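Local coordinates for protein 6-phosphogluconate dehydratase (Shewanella oneidensis, PDB 2GP4) that probably dehydrates 6-phosphogluconate to 2-keto-3-deoxy-6-phosphogluconate as an iron-sulfur enzyme, here in its cluster-free apo form, at residues L191-V196 / S296-V301. Numbering follows the deposited sequence.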
ATOM      1  N   LEU A 191      18.054   0.985 -15.563  1.00 23.79           N
ATOM      2  CA  LEU A 191      19.113   0.910 -14.562  1.00 24.49           C
ATOM      3  C   LEU A 191      18.772  -0.131 -13.494  1.00 25.26           C
ATOM      4  O   LEU A 191      17.607  -0.276 -13.125  1.00 25.12           O
ATOM      5  CB  LEU A 191      19.332   2.278 -13.898  1.00 24.20           C
ATOM      6  CG  LEU A 191      19.596   3.531 -14.744  1.00 23.94           C
ATOM      7  CD1 LEU A 191      19.805   4.734 -13.836  1.00 23.12           C
ATOM      8  CD2 LEU A 191      20.791   3.361 -15.690  1.00 23.13           C
ATOM      9  N   PRO A 192      19.786  -0.880 -13.012  1.00 26.06           N
ATOM     10  CA  PRO A 192      19.597  -1.684 -11.809  1.00 26.77           C
ATOM     11  C   PRO A 192      19.578  -0.783 -10.581  1.00 27.70           C
ATOM     12  O   PRO A 192      20.318   0.210 -10.527  1.00 27.62           O
ATOM     13  CB  PRO A 192      20.842  -2.571 -11.776  1.00 26.77           C
ATOM     14  CG  PRO A 192      21.877  -1.795 -12.513  1.00 26.15           C
ATOM     15  CD  PRO A 192      21.142  -1.037 -13.575  1.00 25.98           C
HETATM   16  N   MSE A 193      18.727  -1.119  -9.616  1.00 28.58           N
HETATM   17  CA  MSE A 193      18.618  -0.341  -8.391  1.00 29.82           C
HETATM   18  C   MSE A 193      18.249  -1.216  -7.212  1.00 29.63           C
HETATM   19  O   MSE A 193      17.620  -2.264  -7.373  1.00 29.52           O
HETATM   20  CB  MSE A 193      17.585   0.777  -8.542  1.00 29.81           C
HETATM   21  CG  MSE A 193      17.969   1.859  -9.538  1.00 30.61           C
HETATM   22 SE   MSE A 193      16.547   3.150  -9.694  1.00 32.50          SE
HETATM   23  CE  MSE A 193      17.069   4.042 -11.334  1.00 30.82           C
ATOM     24  N   LEU A 194      18.661  -0.776  -6.027  1.00 29.78           N
ATOM     25  CA  LEU A 194      18.277  -1.412  -4.778  1.00 29.99           C
ATOM     26  C   LEU A 194      17.783  -0.362  -3.805  1.00 30.16           C
ATOM     27  O   LEU A 194      18.356   0.730  -3.720  1.00 30.06           O
ATOM     28  CB  LEU A 194      19.463  -2.145  -4.148  1.00 29.94           C
ATOM     29  CG  LEU A 194      19.761  -3.582  -4.572  1.00 30.08           C
ATOM     30  CD1 LEU A 194      20.420  -3.652  -5.946  1.00 29.67           C
ATOM     31  CD2 LEU A 194      20.645  -4.234  -3.529  1.00 30.67           C
ATOM     32  N   PHE A 195      16.717  -0.697  -3.083  1.00 30.33           N
ATOM     33  CA  PHE A 195      16.284   0.095  -1.944  1.00 30.84           C
ATOM     34  C   PHE A 195      17.147  -0.261  -0.731  1.00 31.35           C
ATOM     35  O   PHE A 195      17.438  -1.436  -0.487  1.00 31.31           O
ATOM     36  CB  PHE A 195      14.803  -0.145  -1.648  1.00 30.75           C
ATOM     37  CG  PHE A 195      13.866   0.627  -2.544  1.00 30.63           C
ATOM     38  CD1 PHE A 195      13.543   0.154  -3.813  1.00 30.00           C
ATOM     39  CD2 PHE A 195      13.298   1.827  -2.112  1.00 29.97           C
ATOM     40  CE1 PHE A 195      12.672   0.863  -4.639  1.00 30.10           C
ATOM     41  CE2 PHE A 195      12.425   2.541  -2.932  1.00 29.66           C
ATOM     42  CZ  PHE A 195      12.112   2.059  -4.197  1.00 29.90           C
ATOM     43  N   VAL A 196      17.570   0.763   0.007  1.00 31.87           N
ATOM     44  CA  VAL A 196      18.422   0.591   1.175  1.00 32.62           C
ATOM     45  C   VAL A 196      17.688   1.119   2.414  1.00 33.39           C
ATOM     46  O   VAL A 196      17.655   2.327   2.654  1.00 33.50           O
ATOM     47  CB  VAL A 196      19.790   1.299   0.997  1.00 32.53           C
ATOM     48  CG1 VAL A 196      20.718   0.983   2.156  1.00 32.67           C
ATOM     49  CG2 VAL A 196      20.448   0.897  -0.315  1.00 32.73           C
ATOM     50  N   SER A 296      20.086  -6.834 -14.057  1.00 32.77           N
ATOM     51  CA  SER A 296      18.765  -6.844 -13.437  1.00 31.39           C
ATOM     52  C   SER A 296      18.181  -5.429 -13.324  1.00 30.11           C
ATOM     53  O   SER A 296      18.196  -4.833 -12.242  1.00 29.75           O
ATOM     54  CB  SER A 296      18.835  -7.508 -12.059  1.00 31.54           C
ATOM     55  OG  SER A 296      19.325  -8.837 -12.152  1.00 31.74           O
ATOM     56  N   PRO A 297      17.654  -4.891 -14.441  1.00 28.86           N
ATOM     57  CA  PRO A 297      17.069  -3.551 -14.426  1.00 28.14           C
ATOM     58  C   PRO A 297      15.775  -3.501 -13.603  1.00 27.23           C
ATOM     59  O   PRO A 297      14.976  -4.438 -13.649  1.00 27.05           O
ATOM     60  CB  PRO A 297      16.798  -3.269 -15.910  1.00 28.03           C
ATOM     61  CG  PRO A 297      16.676  -4.591 -16.537  1.00 28.38           C
ATOM     62  CD  PRO A 297      17.569  -5.514 -15.773  1.00 28.74           C
ATOM     63  N   ILE A 298      15.585  -2.421 -12.850  1.00 26.40           N
ATOM     64  CA  ILE A 298      14.416  -2.298 -11.964  1.00 25.67           C
ATOM     65  C   ILE A 298      13.075  -2.443 -12.696  1.00 25.13           C
ATOM     66  O   ILE A 298      12.127  -3.003 -12.143  1.00 25.07           O
ATOM     67  CB  ILE A 298      14.448  -1.001 -11.097  1.00 25.42           C
ATOM     68  CG1 ILE A 298      13.391  -1.080  -9.983  1.00 25.23           C
ATOM     69  CG2 ILE A 298      14.275   0.241 -11.961  1.00 25.14           C
ATOM     70  CD1 ILE A 298      13.711  -0.266  -8.743  1.00 25.03           C
ATOM     71  N   GLY A 299      13.016  -1.960 -13.936  1.00 24.39           N
ATOM     72  CA  GLY A 299      11.811  -2.053 -14.755  1.00 23.98           C
ATOM     73  C   GLY A 299      11.467  -3.469 -15.182  1.00 23.74           C
ATOM     74  O   GLY A 299      10.378  -3.715 -15.709  1.00 23.50           O
ATOM     75  N   GLU A 300      12.406  -4.392 -14.967  1.00 23.55           N
ATOM     76  CA  GLU A 300      12.190  -5.815 -15.216  1.00 23.53           C
ATOM     77  C   GLU A 300      11.924  -6.572 -13.920  1.00 23.14           C
ATOM     78  O   GLU A 300      11.121  -7.507 -13.899  1.00 23.00           O
ATOM     79  CB  GLU A 300      13.383  -6.435 -15.935  1.00 23.60           C
ATOM     80  CG  GLU A 300      13.400  -6.204 -17.432  1.00 25.12           C
ATOM     81  CD  GLU A 300      14.491  -6.997 -18.127  1.00 28.29           C
ATOM     82  OE1 GLU A 300      15.160  -7.820 -17.451  1.00 29.03           O
ATOM     83  OE2 GLU A 300      14.680  -6.799 -19.351  1.00 29.31           O
ATOM     84  N   VAL A 301      12.606  -6.171 -12.847  1.00 22.58           N
ATOM     85  CA  VAL A 301      12.388  -6.763 -11.528  1.00 22.04           C
ATOM     86  C   VAL A 301      10.942  -6.495 -11.097  1.00 21.77           C
ATOM     87  O   VAL A 301      10.260  -7.385 -10.584  1.00 21.50           O
ATOM     88  CB  VAL A 301      13.397  -6.243 -10.483  1.00 21.98           C
ATOM     89  CG1 VAL A 301      13.088  -6.812  -9.098  1.00 21.66           C
ATOM     90  CG2 VAL A 301      14.815  -6.608 -10.897  1.00 21.75           C
TER
HETATM   91  O   HOH W   1      16.772  -3.167  -9.653  1.00 19.16           O
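Ile298, the first residue of a short helix, lays its side chain against Leu191 and Met193, where an outermost strand begins. Its CB stands 3.8 Å from the carbonyl oxygen of Leu191. The CG2 branch comes nearer still, 3.6 Å from Leu191 O. That same oxygen accepts the backbone N-H of Ile298 in a nearly straight bond, N to O 3.0 Å, with the donor tilted well out of the carbonyl plane. The other branch sets out with CG1 anti to the backbone N (chi1 -167°), which carries the chain along the strand. At its tip, CD1 rests 4.0 Å from CB of selenomethionine Met193 and, more loosely, approaches CE1 of the Phe195 ring obliquely. Residues 193-195 form an end strand of the three-stranded mixed sheet in the largely helical N-terminal part of the dehydratase, parallel to strand 167-171; helix 179-186 also packs on Met193 and Phe195. On the helix side, Pro297 occupies the N-cap position, and its carbonyl oxygen takes both Glu300 N and Val301 N. Just before it, Ser296 O meets CA of Pro192 in a C-H...O contact of 3.5 Å. A water accepts from Met193 N at 2.8 Å and donates weakly to Ser296 O, bridging the two backbones.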